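Local coordinates for protein ATP-dependent Clp protease proteolytic subunit (PDB 4GM2) that serves as an inactive, ClpP-like subunit of the apicoplast-localised caseinolytic protease complex of Plasmodium falciparum, seven copies of it assembling together, at residues Ser34-Pro39 with Asn66-Ile71; Ser56-Ile61 with Tyr94-Val99; Pro60-Ile65 with Tyr100-Gly105; Ile110-Ala115 with Phe131-Ser136; Thr170-Asn175 with Asp194-Asp199. One frame throughout, in Å; residues are numbered along the deposited sequence.

Contact 1: Ser34-Pro39 with Asn66-Ile71; sequences SSPIYP and NSTGDI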
# COMPACT_ATOMS: atom_id res chain seq x y z
N SER A 34 -3.20 23.15 -2.75
CA SER A 34 -2.06 23.49 -1.90
C SER A 34 -0.74 23.07 -2.51
O SER A 34 0.21 22.76 -1.79
CB SER A 34 -2.22 22.84 -0.53
OG SER A 34 -2.35 21.44 -0.67
N SER A 35 -0.68 23.07 -3.84
CA SER A 35 0.50 22.66 -4.57
C SER A 35 0.49 23.30 -5.96
O SER A 35 -0.50 23.93 -6.34
CB SER A 35 0.52 21.13 -4.71
OG SER A 35 -0.56 20.69 -5.52
N PRO A 36 1.59 23.15 -6.73
CA PRO A 36 1.53 23.48 -8.15
C PRO A 36 0.42 22.68 -8.84
O PRO A 36 0.13 21.56 -8.43
CB PRO A 36 2.89 23.02 -8.67
CG PRO A 36 3.79 23.14 -7.50
CD PRO A 36 2.96 22.84 -6.29
N ILE A 37 -0.21 23.25 -9.86
CA ILE A 37 -1.29 22.55 -10.55
C ILE A 37 -0.73 21.58 -11.60
O ILE A 37 -0.69 21.89 -12.80
CB ILE A 37 -2.34 23.51 -11.17
CG1 ILE A 37 -2.66 24.65 -10.19
CG2 ILE A 37 -3.61 22.76 -11.56
CD1 ILE A 37 -3.62 25.69 -10.74
N TYR A 38 -0.29 20.41 -11.13
CA TYR A 38 0.15 19.31 -11.99
C TYR A 38 -1.04 18.77 -12.78
O TYR A 38 -2.19 18.98 -12.39
CB TYR A 38 0.73 18.17 -11.15
CG TYR A 38 1.88 18.55 -10.25
CD1 TYR A 38 1.68 18.78 -8.89
CD2 TYR A 38 3.18 18.66 -10.75
CE1 TYR A 38 2.73 19.12 -8.06
CE2 TYR A 38 4.24 19.00 -9.93
CZ TYR A 38 4.01 19.23 -8.59
OH TYR A 38 5.05 19.57 -7.76
N PRO A 39 -0.78 18.05 -13.90
CA PRO A 39 -1.86 17.44 -14.69
C PRO A 39 -2.92 16.71 -13.86
O PRO A 39 -4.11 16.86 -14.13
CB PRO A 39 -1.11 16.46 -15.60
CG PRO A 39 0.23 17.09 -15.79
CD PRO A 39 0.54 17.89 -14.55
N ASN A 66 -3.49 27.84 -2.32
CA ASN A 66 -2.12 28.19 -1.96
C ASN A 66 -1.19 27.52 -2.97
O ASN A 66 -0.69 26.43 -2.73
CB ASN A 66 -1.80 27.75 -0.53
CG ASN A 66 -0.48 28.31 -0.03
OD1 ASN A 66 0.04 29.29 -0.56
ND2 ASN A 66 0.07 27.68 1.00
N SER A 67 -0.99 28.19 -4.10
CA SER A 67 -0.35 27.57 -5.26
C SER A 67 0.54 28.53 -6.04
O SER A 67 0.29 29.73 -6.09
CB SER A 67 -1.41 27.00 -6.20
OG SER A 67 -0.83 26.41 -7.34
N THR A 68 1.58 27.97 -6.67
CA THR A 68 2.47 28.72 -7.56
C THR A 68 2.11 28.50 -9.03
O THR A 68 2.89 28.81 -9.94
CB THR A 68 3.96 28.39 -7.30
OG1 THR A 68 4.18 26.98 -7.43
CG2 THR A 68 4.37 28.83 -5.90
N GLY A 69 0.91 27.96 -9.25
CA GLY A 69 0.38 27.78 -10.60
C GLY A 69 0.99 26.60 -11.33
O GLY A 69 1.07 25.50 -10.78
N ASP A 70 1.42 26.84 -12.57
CA ASP A 70 2.01 25.79 -13.41
C ASP A 70 3.53 25.77 -13.38
O ASP A 70 4.16 25.00 -14.11
CB ASP A 70 1.51 25.90 -14.85
CG ASP A 70 1.95 27.19 -15.53
OD1 ASP A 70 2.24 28.19 -14.83
OD2 ASP A 70 1.98 27.21 -16.78
N ILE A 71 4.13 26.62 -12.54
CA ILE A 71 5.59 26.60 -12.36
C ILE A 71 5.99 26.13 -10.96
O ILE A 71 5.25 26.31 -9.99
CB ILE A 71 6.28 27.95 -12.72
CG1 ILE A 71 5.77 29.11 -11.85
CG2 ILE A 71 6.13 28.27 -14.20
CD1 ILE A 71 6.66 29.45 -10.67

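Contact 2: Ser56-Ile61 with Tyr94-Val99; sequences SKRKPI and YISSDV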
# COMPACT_ATOMS: atom_id res chain seq x y z
N SER A 56 -24.84 17.79 -3.79
CA SER A 56 -25.73 18.88 -3.36
C SER A 56 -25.73 20.01 -4.39
O SER A 56 -24.67 20.49 -4.80
CB SER A 56 -25.32 19.42 -2.00
OG SER A 56 -25.38 18.40 -1.03
N LYS A 57 -26.92 20.44 -4.78
CA LYS A 57 -27.07 21.23 -5.99
C LYS A 57 -26.67 22.70 -5.86
O LYS A 57 -25.75 23.13 -6.55
CB LYS A 57 -28.47 21.09 -6.58
CG LYS A 57 -28.48 21.11 -8.10
CD LYS A 57 -28.09 19.76 -8.69
CE LYS A 57 -27.86 19.86 -10.19
NZ LYS A 57 -29.04 20.38 -10.95
N ARG A 58 -27.33 23.46 -5.00
CA ARG A 58 -27.04 24.89 -4.91
C ARG A 58 -26.39 25.23 -3.58
O ARG A 58 -26.84 26.12 -2.85
CB ARG A 58 -28.30 25.73 -5.14
CG ARG A 58 -28.67 25.93 -6.60
CD ARG A 58 -30.18 26.08 -6.77
NE ARG A 58 -30.87 24.82 -6.49
CZ ARG A 58 -31.03 23.84 -7.38
NH1 ARG A 58 -30.58 23.96 -8.62
NH2 ARG A 58 -31.66 22.72 -7.02
N LYS A 59 -25.31 24.52 -3.27
CA LYS A 59 -24.65 24.64 -1.98
C LYS A 59 -23.20 25.08 -2.19
O LYS A 59 -22.45 24.41 -2.90
CB LYS A 59 -24.72 23.30 -1.24
CG LYS A 59 -24.47 23.40 0.25
CD LYS A 59 -24.84 22.10 0.94
CE LYS A 59 -24.82 22.28 2.44
NZ LYS A 59 -25.18 20.99 3.11
N PRO A 60 -22.80 26.20 -1.56
CA PRO A 60 -21.48 26.77 -1.80
C PRO A 60 -20.32 25.78 -1.66
O PRO A 60 -20.32 24.94 -0.76
CB PRO A 60 -21.37 27.88 -0.74
CG PRO A 60 -22.78 28.27 -0.50
CD PRO A 60 -23.58 27.01 -0.61
N ILE A 61 -19.35 25.90 -2.56
CA ILE A 61 -18.11 25.12 -2.51
C ILE A 61 -16.96 26.06 -2.15
O ILE A 61 -16.86 27.17 -2.68
CB ILE A 61 -17.85 24.40 -3.84
CG1 ILE A 61 -18.94 23.36 -4.09
CG2 ILE A 61 -16.47 23.75 -3.83
CD1 ILE A 61 -19.01 22.84 -5.51
N TYR A 94 -20.44 26.53 -15.09
CA TYR A 94 -21.59 25.68 -15.45
C TYR A 94 -22.40 25.28 -14.22
O TYR A 94 -23.62 25.42 -14.23
CB TYR A 94 -21.18 24.42 -16.23
CG TYR A 94 -22.27 23.36 -16.32
OH TYR A 94 -22.14 18.66 -15.80
N ILE A 95 -21.72 24.78 -13.19
CA ILE A 95 -22.39 24.22 -12.01
C ILE A 95 -23.20 25.27 -11.25
O ILE A 95 -22.87 26.46 -11.27
CB ILE A 95 -21.43 23.48 -11.05
CG1 ILE A 95 -20.38 24.43 -10.46
CG2 ILE A 95 -20.78 22.29 -11.74
CD1 ILE A 95 -19.67 23.86 -9.25
N SER A 96 -24.26 24.82 -10.58
CA SER A 96 -25.17 25.72 -9.88
C SER A 96 -24.60 26.19 -8.55
O SER A 96 -24.93 27.28 -8.08
CB SER A 96 -26.53 25.07 -9.68
OG SER A 96 -26.42 23.88 -8.93
N SER A 97 -23.76 25.35 -7.94
CA SER A 97 -23.11 25.68 -6.68
C SER A 97 -22.12 26.81 -6.88
O SER A 97 -21.25 26.72 -7.75
CB SER A 97 -22.38 24.46 -6.11
OG SER A 97 -23.27 23.43 -5.74
N ASP A 98 -22.28 27.88 -6.11
CA ASP A 98 -21.31 28.98 -6.10
C ASP A 98 -20.03 28.44 -5.52
O ASP A 98 -20.06 27.68 -4.55
CB ASP A 98 -21.81 30.15 -5.24
CG ASP A 98 -23.08 30.80 -5.79
OD1 ASP A 98 -23.32 30.72 -7.01
OD2 ASP A 98 -23.83 31.40 -4.99
N VAL A 99 -18.89 28.81 -6.11
CA VAL A 99 -17.62 28.49 -5.47
C VAL A 99 -16.94 29.76 -4.95
O VAL A 99 -16.71 30.71 -5.69
CB VAL A 99 -16.68 27.59 -6.34
CG1 VAL A 99 -17.44 26.93 -7.48
CG2 VAL A 99 -15.48 28.35 -6.87

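Contact 3: Pro60-Ile65 with Tyr100-Gly105; sequences PIHLYI and YTYCLG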
# COMPACT_ATOMS: atom_id res chain seq x y z
N PRO A 60 -22.80 26.20 -1.56
CA PRO A 60 -21.48 26.77 -1.80
C PRO A 60 -20.32 25.78 -1.66
O PRO A 60 -20.32 24.94 -0.76
CB PRO A 60 -21.37 27.88 -0.74
CG PRO A 60 -22.78 28.27 -0.50
CD PRO A 60 -23.58 27.01 -0.61
N ILE A 61 -19.35 25.90 -2.56
CA ILE A 61 -18.11 25.12 -2.51
C ILE A 61 -16.96 26.06 -2.15
O ILE A 61 -16.86 27.17 -2.68
CB ILE A 61 -17.85 24.40 -3.84
CG1 ILE A 61 -18.94 23.36 -4.09
CG2 ILE A 61 -16.47 23.75 -3.83
CD1 ILE A 61 -19.01 22.84 -5.51
N HIS A 62 -16.09 25.62 -1.25
CA HIS A 62 -15.02 26.47 -0.74
C HIS A 62 -13.69 26.05 -1.30
O HIS A 62 -13.09 25.07 -0.85
CB HIS A 62 -15.01 26.45 0.78
CG HIS A 62 -16.31 26.89 1.39
ND1 HIS A 62 -16.60 28.18 1.64
CD2 HIS A 62 -17.43 26.16 1.79
CE1 HIS A 62 -17.83 28.27 2.17
NE2 HIS A 62 -18.34 27.03 2.27
N LEU A 63 -13.23 26.81 -2.29
CA LEU A 63 -11.96 26.54 -2.95
C LEU A 63 -10.83 27.34 -2.31
O LEU A 63 -10.68 28.54 -2.55
CB LEU A 63 -12.05 26.86 -4.44
CG LEU A 63 -10.80 26.67 -5.31
CD1 LEU A 63 -10.26 25.25 -5.21
CD2 LEU A 63 -11.12 27.01 -6.76
N TYR A 64 -10.03 26.66 -1.48
CA TYR A 64 -8.88 27.29 -0.85
C TYR A 64 -7.65 27.13 -1.75
O TYR A 64 -7.38 26.04 -2.25
CB TYR A 64 -8.62 26.68 0.53
CG TYR A 64 -9.62 27.10 1.58
CD1 TYR A 64 -10.86 26.46 1.70
CD2 TYR A 64 -9.33 28.13 2.46
CE1 TYR A 64 -11.78 26.84 2.66
CE2 TYR A 64 -10.25 28.52 3.43
CZ TYR A 64 -11.46 27.88 3.53
OH TYR A 64 -12.36 28.27 4.49
N ILE A 65 -6.92 28.23 -1.94
CA ILE A 65 -5.80 28.24 -2.87
C ILE A 65 -4.50 28.69 -2.22
O ILE A 65 -4.43 29.77 -1.64
CB ILE A 65 -6.10 29.10 -4.11
CG1 ILE A 65 -7.26 28.49 -4.91
CG2 ILE A 65 -4.87 29.22 -5.00
CD1 ILE A 65 -7.86 29.41 -5.95
N TYR A 100 -16.68 29.77 -3.64
CA TYR A 100 -15.96 30.86 -3.01
C TYR A 100 -14.48 30.51 -3.06
O TYR A 100 -14.12 29.35 -2.84
CB TYR A 100 -16.40 31.05 -1.55
CG TYR A 100 -17.89 31.20 -1.30
CD1 TYR A 100 -18.77 31.55 -2.34
CD2 TYR A 100 -18.41 31.04 -0.02
CE1 TYR A 100 -20.13 31.70 -2.10
CE2 TYR A 100 -19.77 31.19 0.23
CZ TYR A 100 -20.62 31.52 -0.81
OH TYR A 100 -21.98 31.67 -0.57
N THR A 101 -13.63 31.49 -3.33
CA THR A 101 -12.18 31.26 -3.33
C THR A 101 -11.50 31.97 -2.15
O THR A 101 -11.89 33.08 -1.77
CB THR A 101 -11.52 31.68 -4.66
OG1 THR A 101 -11.88 33.03 -4.99
CG2 THR A 101 -11.94 30.77 -5.79
N TYR A 102 -10.51 31.30 -1.57
CA TYR A 102 -9.74 31.85 -0.45
C TYR A 102 -8.25 31.66 -0.73
O TYR A 102 -7.79 30.53 -0.85
CB TYR A 102 -10.08 31.12 0.85
CG TYR A 102 -11.56 31.00 1.16
CD1 TYR A 102 -12.36 30.06 0.50
CD2 TYR A 102 -12.15 31.79 2.14
CE1 TYR A 102 -13.70 29.94 0.78
CE2 TYR A 102 -13.50 31.68 2.43
CZ TYR A 102 -14.27 30.75 1.75
OH TYR A 102 -15.60 30.63 2.04
N CYS A 103 -7.50 32.75 -0.84
CA CYS A 103 -6.06 32.63 -1.02
C CYS A 103 -5.36 32.56 0.33
O CYS A 103 -5.44 33.49 1.13
CB CYS A 103 -5.47 33.75 -1.88
SG CYS A 103 -3.70 33.51 -2.23
N LEU A 104 -4.66 31.45 0.55
CA LEU A 104 -4.03 31.16 1.84
C LEU A 104 -2.54 31.49 1.91
O LEU A 104 -1.89 31.22 2.92
CB LEU A 104 -4.27 29.69 2.21
CG LEU A 104 -5.35 29.34 3.23
CD1 LEU A 104 -6.61 30.18 3.09
CD2 LEU A 104 -5.68 27.86 3.13
N GLY A 105 -2.00 32.08 0.84
CA GLY A 105 -0.59 32.43 0.78
C GLY A 105 -0.15 32.91 -0.59
O GLY A 105 0.21 34.07 -0.75

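Contact 4: Ile110-Ala115 with Phe131-Ser136; sequences IACILA and FCLNQS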
# COMPACT_ATOMS: atom_id res chain seq x y z
N ILE A 110 -1.63 30.77 -13.27
CA ILE A 110 -2.93 30.16 -13.52
C ILE A 110 -3.73 29.99 -12.23
O ILE A 110 -4.96 29.91 -12.25
CB ILE A 110 -2.81 28.83 -14.31
CG1 ILE A 110 -1.98 27.79 -13.55
CG2 ILE A 110 -2.23 29.10 -15.69
CD1 ILE A 110 -2.10 26.38 -14.09
N ALA A 111 -3.02 29.95 -11.10
CA ALA A 111 -3.67 29.90 -9.79
C ALA A 111 -4.32 31.24 -9.45
O ALA A 111 -5.32 31.28 -8.73
CB ALA A 111 -2.68 29.49 -8.71
N CYS A 112 -3.76 32.33 -9.98
CA CYS A 112 -4.34 33.66 -9.81
C CYS A 112 -5.63 33.80 -10.63
O CYS A 112 -6.62 34.37 -10.15
CB CYS A 112 -3.34 34.75 -10.21
SG CYS A 112 -3.90 36.44 -9.93
N ILE A 113 -5.61 33.29 -11.86
CA ILE A 113 -6.80 33.23 -12.71
C ILE A 113 -7.90 32.46 -11.99
O ILE A 113 -9.06 32.91 -11.92
CB ILE A 113 -6.48 32.53 -14.06
CG1 ILE A 113 -5.49 33.37 -14.87
CG2 ILE A 113 -7.75 32.27 -14.85
CD1 ILE A 113 -4.79 32.60 -15.97
N LEU A 114 -7.53 31.31 -11.44
CA LEU A 114 -8.45 30.47 -10.69
C LEU A 114 -9.07 31.20 -9.51
O LEU A 114 -10.28 31.17 -9.33
CB LEU A 114 -7.75 29.19 -10.23
CG LEU A 114 -8.66 28.08 -9.72
CD1 LEU A 114 -9.72 27.73 -10.77
CD2 LEU A 114 -7.84 26.86 -9.35
N ALA A 115 -8.22 31.86 -8.71
CA ALA A 115 -8.68 32.62 -7.55
C ALA A 115 -9.70 33.72 -7.91
O ALA A 115 -10.72 33.87 -7.24
CB ALA A 115 -7.50 33.20 -6.79
N PHE A 131 -0.30 37.55 -5.09
CA PHE A 131 -0.89 37.18 -6.36
C PHE A 131 0.03 37.62 -7.48
O PHE A 131 0.71 38.64 -7.37
CB PHE A 131 -2.26 37.84 -6.52
CG PHE A 131 -3.22 37.54 -5.41
CD1 PHE A 131 -3.19 38.29 -4.23
CD2 PHE A 131 -4.14 36.52 -5.53
CE1 PHE A 131 -4.07 38.01 -3.20
CE2 PHE A 131 -5.03 36.24 -4.50
CZ PHE A 131 -4.99 36.99 -3.33
N CYS A 132 0.04 36.86 -8.56
CA CYS A 132 0.89 37.17 -9.70
C CYS A 132 0.22 36.80 -11.01
O CYS A 132 -0.41 35.75 -11.12
CB CYS A 132 2.22 36.42 -9.58
SG CYS A 132 3.35 36.75 -10.94
N LEU A 133 0.35 37.68 -11.99
CA LEU A 133 -0.01 37.36 -13.37
C LEU A 133 1.26 37.35 -14.22
O LEU A 133 2.01 38.33 -14.26
CB LEU A 133 -1.03 38.35 -13.92
CG LEU A 133 -2.45 38.31 -13.35
CD1 LEU A 133 -3.22 39.57 -13.70
CD2 LEU A 133 -3.21 37.07 -13.81
N ASN A 134 1.51 36.22 -14.87
CA ASN A 134 2.70 36.07 -15.70
C ASN A 134 2.51 36.76 -17.04
O ASN A 134 1.39 36.87 -17.55
CB ASN A 134 3.04 34.59 -15.93
CG ASN A 134 3.23 33.83 -14.63
OD1 ASN A 134 3.84 34.32 -13.68
ND2 ASN A 134 2.72 32.60 -14.59
N GLN A 135 3.62 37.24 -17.60
CA GLN A 135 3.64 37.76 -18.96
C GLN A 135 3.15 36.67 -19.90
O GLN A 135 3.65 35.54 -19.86
CB GLN A 135 5.06 38.20 -19.33
CG GLN A 135 5.18 38.81 -20.72
CD GLN A 135 6.60 38.81 -21.25
OE1 GLN A 135 6.82 38.69 -22.45
NE2 GLN A 135 7.57 38.92 -20.35
N SER A 136 2.17 37.00 -20.74
CA SER A 136 1.53 36.04 -21.64
C SER A 136 2.54 35.12 -22.33
O SER A 136 3.52 35.58 -22.91
CB SER A 136 0.64 36.74 -22.67
OG SER A 136 -0.51 37.28 -22.05

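Contact 5: Thr170-Asn175 with Asp194-Asp199; sequences TEKDTN and DFKLID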
# COMPACT_ATOMS: atom_id res chain seq x y z
N THR A 170 -11.97 41.01 -13.50
CA THR A 170 -11.48 42.26 -12.94
C THR A 170 -12.30 43.48 -13.37
O THR A 170 -12.07 44.59 -12.89
CB THR A 170 -10.01 42.50 -13.32
OG1 THR A 170 -9.89 42.52 -14.75
CG2 THR A 170 -9.11 41.41 -12.75
N GLU A 171 -13.26 43.25 -14.27
CA GLU A 171 -14.11 44.31 -14.84
C GLU A 171 -13.30 45.37 -15.57
O GLU A 171 -13.52 46.57 -15.40
CB GLU A 171 -14.99 44.95 -13.75
CG GLU A 171 -16.10 44.05 -13.24
CD GLU A 171 -16.75 44.59 -11.98
OE1 GLU A 171 -16.53 45.77 -11.64
OE2 GLU A 171 -17.49 43.82 -11.33
N LYS A 172 -12.36 44.91 -16.40
CA LYS A 172 -11.49 45.80 -17.16
C LYS A 172 -11.54 45.45 -18.65
O LYS A 172 -11.92 44.34 -19.01
CB LYS A 172 -10.04 45.71 -16.65
CG LYS A 172 -9.93 45.80 -15.14
CD LYS A 172 -8.65 46.49 -14.70
CE LYS A 172 -8.60 46.57 -13.18
NZ LYS A 172 -9.79 47.23 -12.57
N ASP A 173 -11.17 46.42 -19.49
CA ASP A 173 -11.11 46.23 -20.94
C ASP A 173 -10.04 45.21 -21.32
O ASP A 173 -9.04 45.06 -20.62
CB ASP A 173 -10.80 47.56 -21.65
CG ASP A 173 -11.93 48.57 -21.53
OD1 ASP A 173 -13.02 48.22 -21.02
OD2 ASP A 173 -11.73 49.73 -21.97
N THR A 174 -10.24 44.52 -22.44
CA THR A 174 -9.24 43.56 -22.92
C THR A 174 -7.95 44.27 -23.35
O THR A 174 -6.89 43.65 -23.36
CB THR A 174 -9.75 42.66 -24.06
OG1 THR A 174 -10.44 43.46 -25.04
CG2 THR A 174 -10.68 41.58 -23.54
N ASN A 175 -8.06 45.56 -23.68
CA ASN A 175 -6.91 46.40 -24.04
C ASN A 175 -5.95 46.61 -22.87
O ASN A 175 -4.74 46.50 -23.03
CB ASN A 175 -7.38 47.76 -24.56
CG ASN A 175 -8.45 47.65 -25.62
OD1 ASN A 175 -9.50 47.03 -25.41
ND2 ASN A 175 -8.21 48.27 -26.77
N ASP A 194 -7.88 46.13 -5.02
CA ASP A 194 -7.97 47.33 -5.84
C ASP A 194 -8.09 47.00 -7.33
O ASP A 194 -8.86 47.63 -8.06
CB ASP A 194 -6.76 48.24 -5.60
CG ASP A 194 -7.05 49.70 -5.92
OD1 ASP A 194 -6.47 50.23 -6.88
OD2 ASP A 194 -7.87 50.31 -5.19
N PHE A 195 -7.34 46.00 -7.77
CA PHE A 195 -7.35 45.57 -9.17
C PHE A 195 -8.58 44.70 -9.47
O PHE A 195 -8.83 44.35 -10.62
CB PHE A 195 -6.06 44.81 -9.50
CG PHE A 195 -5.79 44.69 -10.98
CD1 PHE A 195 -5.25 45.76 -11.69
CD2 PHE A 195 -6.06 43.50 -11.65
CE1 PHE A 195 -4.99 45.65 -13.05
CE2 PHE A 195 -5.80 43.39 -13.01
CZ PHE A 195 -5.27 44.46 -13.71
N LYS A 196 -9.34 44.39 -8.41
CA LYS A 196 -10.56 43.58 -8.50
C LYS A 196 -10.32 42.11 -8.85
O LYS A 196 -11.19 41.46 -9.43
CB LYS A 196 -11.60 44.23 -9.42
CG LYS A 196 -12.53 45.19 -8.70
CD LYS A 196 -13.24 46.14 -9.64
CE LYS A 196 -12.51 47.47 -9.74
NZ LYS A 196 -13.38 48.51 -10.36
N LEU A 197 -9.15 41.61 -8.48
CA LEU A 197 -8.85 40.18 -8.53
C LEU A 197 -9.54 39.48 -7.36
O LEU A 197 -9.88 38.30 -7.43
CB LEU A 197 -7.34 39.94 -8.43
CG LEU A 197 -6.46 40.09 -9.67
CD1 LEU A 197 -5.00 40.07 -9.27
CD2 LEU A 197 -6.74 38.99 -10.69
N ILE A 198 -9.73 40.24 -6.29
CA ILE A 198 -10.18 39.75 -5.00
C ILE A 198 -11.22 40.75 -4.48
O ILE A 198 -11.22 41.92 -4.89
CB ILE A 198 -8.97 39.66 -4.02
CG1 ILE A 198 -8.04 38.49 -4.41
CG2 ILE A 198 -9.41 39.56 -2.56
CD1 ILE A 198 -8.65 37.11 -4.33
N ASP A 199 -12.09 40.30 -3.59
CA ASP A 199 -13.14 41.15 -3.04
C ASP A 199 -12.84 41.64 -1.63
O ASP A 199 -12.90 42.84 -1.36
CB ASP A 199 -14.48 40.42 -3.08
CG ASP A 199 -14.92 40.10 -4.49
OD1 ASP A 199 -15.06 41.05 -5.29
OD2 ASP A 199 -15.13 38.91 -4.81

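Contact 1: Ser34-Pro39 with Asn66-Ile71
Two hydrogen bonds tie Ser35-Ile37 to the end of strand 61-67 and the turn that follows it. The first runs from Ser67 OG to Ser35 O over 2.7 Å, the hydroxyl approaching from above the carbonyl plane. In the second, Ile37 N reaches Gly69 O, also over 2.7 Å, with an N-H...O angle of 160°. Ser67 OG lies anti to its backbone N (chi1 179°), which places it where it also accepts from Gly69 N at 3.0 Å. This is an ST turn, and serine suits the site because one small hydroxyl can both give and accept.

Thr68 to Ile71 form a type II' beta turn, and Gly69 fits its positive phi of 77°; Thr68 OG1 crosses the turn to Ile71 O at 2.9 Å. Ile37 centres an inverse gamma turn.

Carbon packing is modest and falls on hydroxyls: Pro36 CG lies 3.9 Å from Thr68 OG1, and Ile37 CG1 3.8 Å from Ser67 OG. Ile37 also packs on Ile110 of helix 110-116. In active ClpP relatives the turn equivalent to Gly69-Asp70 supplies one of the two backbone N-H groups of the oxyanion hole. Between these two segments, the chemistry implies a shape set by backbone and hydroxyl bonds more than by hydrophobic burial.

Contact 2: Ser56-Ile61 with Tyr94-Val99
Two serine hydroxyls, Ser96 OG and Ser97 OG, each lie 2.6 Å from Lys57 O, at hydrogen-bonding distance. Ser97 OG, anti to its own carbonyl carbon (chi1 -67°), also meets Lys59 N in a weak bond of 3.4 Å. Serine suits this place, since a short side chain lets the hydroxyl reach a carbonyl of the adjacent loop. The Arg58 chain passes nearby, its CG 3.8 Å from Ser96 OG.

Farther along, the loops become strands. Ile61 N gives Asp98 O a nearly straight bond of 2.8 Å, 168° at the hydrogen, and Ile61 pairs with Val99 in a parallel bridge. These are the entries to neighbouring strands 61-67 and 99-103, joined through helix 81-94 in a beta-alpha-beta crossover. Branched residues fit the start of such strands, and Ile61 and Val99 project to the same face.

There Ile61 CD1 meets Ile95 CD1 at 3.9 Å, the two side chains crossing at about a right angle. Leu49 and Leu52 of helix 39-55 cover Ile61. From the same helix Glu53 offers its carboxylate oxygens to both serine hydroxyls, each of which could give its proton there instead. Arg29 bonds to Lys59 O and Pro60 O, and Lys204 of a neighbouring subunit to Ile95 O.

Contact 3: Pro60-Ile65 with Tyr100-Gly105
His62 ND1 and Tyr102 OH share a hydrogen bond of 2.7 Å, the hydroxyl lying at the edge of the imidazole. It spans two parallel neighbours of the central sheet in this Clp protease fold, strands 61-67 and 99-103. Backbone bonds between them zigzag in the parallel manner: Tyr100 O receives Leu63 N, Leu63 O receives Tyr102 N, and Tyr102 O receives Ile65 N at 2.7 Å. The ladder ends with Leu104 N on Ile65 O, where the chain turns a corner.

One face is aromatic. Tyr102 and Tyr64 form an offset stack with centroids 4.3 Å apart and planes only 11° from parallel. Tyr102 CG is anti to its carbonyl carbon (chi1 -50°), which lays its ring over Tyr64 and its hydroxyl beside His62. Just before strand 61-67 begins, Pro60 CB sits over the face of Tyr100, 4.1 Å from the ring centroid. Tyrosine suits this surface, offering a flat ring to stack and a hydroxyl to bond. Tyr54 of a neighbouring subunit bonds to Tyr64 OH and meets the His62 ring edge-to-face.

Leu63, Thr101, Ile65 and Cys103 line the other face, packed against helix 110-116, where Thr101 OG1 bonds to Ala115 O. On the aromatic side, Leu104 CD1 meets the Tyr64 ring edge, 3.5 Å from Tyr64 CD2.

Contact 4: Ile110-Ala115 with Phe131-Ser136
Cys112 carries nearly all of this contact, pointing from helix 110-116 at the backbone of strand 130-133, where its CB lies beside Cys132 O. Its SG is anti to the backbone N (chi1 -175°), which carries it between two strand side chains, 4.0 Å from Phe131 CB and likewise 4.0 Å from Leu133 CD2. The sulfur meets the Phe131 ring obliquely. A small, weakly polar thiol suits a helix crossing so near a strand: the axes approach to 7.3 Å at 112°, and no hydrogen bond joins the segments.

The packing slackens toward Ile113, whose CG1 comes only within 4.5 Å of Leu133 CD2. Beyond Leu133 the chain leaves the helix for solvent, Asn134 being partly exposed and Gln135 and Ser136 exposed. In active ClpP peptidases the nucleophilic serine precedes the equivalent helix and the catalytic histidine follows the equivalent strand. Gly109 and Asn134 probably hold those places here, consistent with an inactive subunit.

Around this core, Ile113 and Leu133 meet Ile166 of helix 148-170, and Leu114 faces Val85 and Ile88 of helix 81-94. Ala111 and Ala115 rest on strand 61-67, while strand 130-133 lies between strands 106-108 and 185-188.

Contact 5: Thr170-Asn175 with Asp194-Asp199
Thr170 and Lys196 bring their backbones together where two helices end, their CA atoms 4.7 Å apart, and each end turns through positive phi: Glu171 at 61°, and Lys196 at 69° in a Schellman motif.

The aliphatic part of Lys172 lies over the face of the Phe195 ring. Its CE stands 3.8 Å from the ring centroid, close to the normal, a CH-pi contact. Beyond it the ammonium NZ is 5.0 Å from the same centroid, so any cation-pi attraction is weak. Phe195 CG lies anti to its backbone N (chi1 -163°), swinging the ring toward the other segment. Thr170 meets that ring obliquely, CG2 lying 3.9 Å from CE2, and the same methyl touches Leu197 CD2 at 4.0 Å. Threonine suits this join: its methyl serves the apolar side while OG1 turns back to bond with Ile166 O in its own helix. Thr170 CB and Lys172 CE also rest on Phe195 O, and Lys196 lays its CB 3.5 Å from Thr170 O.

Phe187 and Ile177 also meet the Phe195 ring. At the exposed margin, Glu171 OE1 lies 4.4 Å from Lys196 NZ, beyond a salt bridge, and Lys172 NZ is equally far from that amine. Glu171 may therefore partly offset the repulsion between the two lysines. With no hydrogen bond across the segments, the chemistry suggests adhesion mainly through van der Waals contact of alkyl groups with the ring and with two carbonyls, charge adding only a diffuse influence.

Overall arrangement
Contacts 1, 2 and 3 draw on the central parallel sheet. Contact 2 brings strands 61-67 and 99-103 together, contact 3 shares Pro60 and Ile61 with it and zips them, and contact 1 lies at the far end of strand 61-67, its centre about 23 Å from that of contact 2. Along the chain contact 1 crosses contacts 2 and 3, which start from the same stretch, whereas contacts 4 and 5 follow in series. Contact 4 is the hub: it touches contacts 1, 3 and 5, their centres 11 to 15 Å away, and links the central sheet to the strand 130-133 sheet. Contacts 1 and 5 lie on opposite sides of the chain's centre. Contacts 1 and 3 meet one neighbouring subunit, contact 2 another.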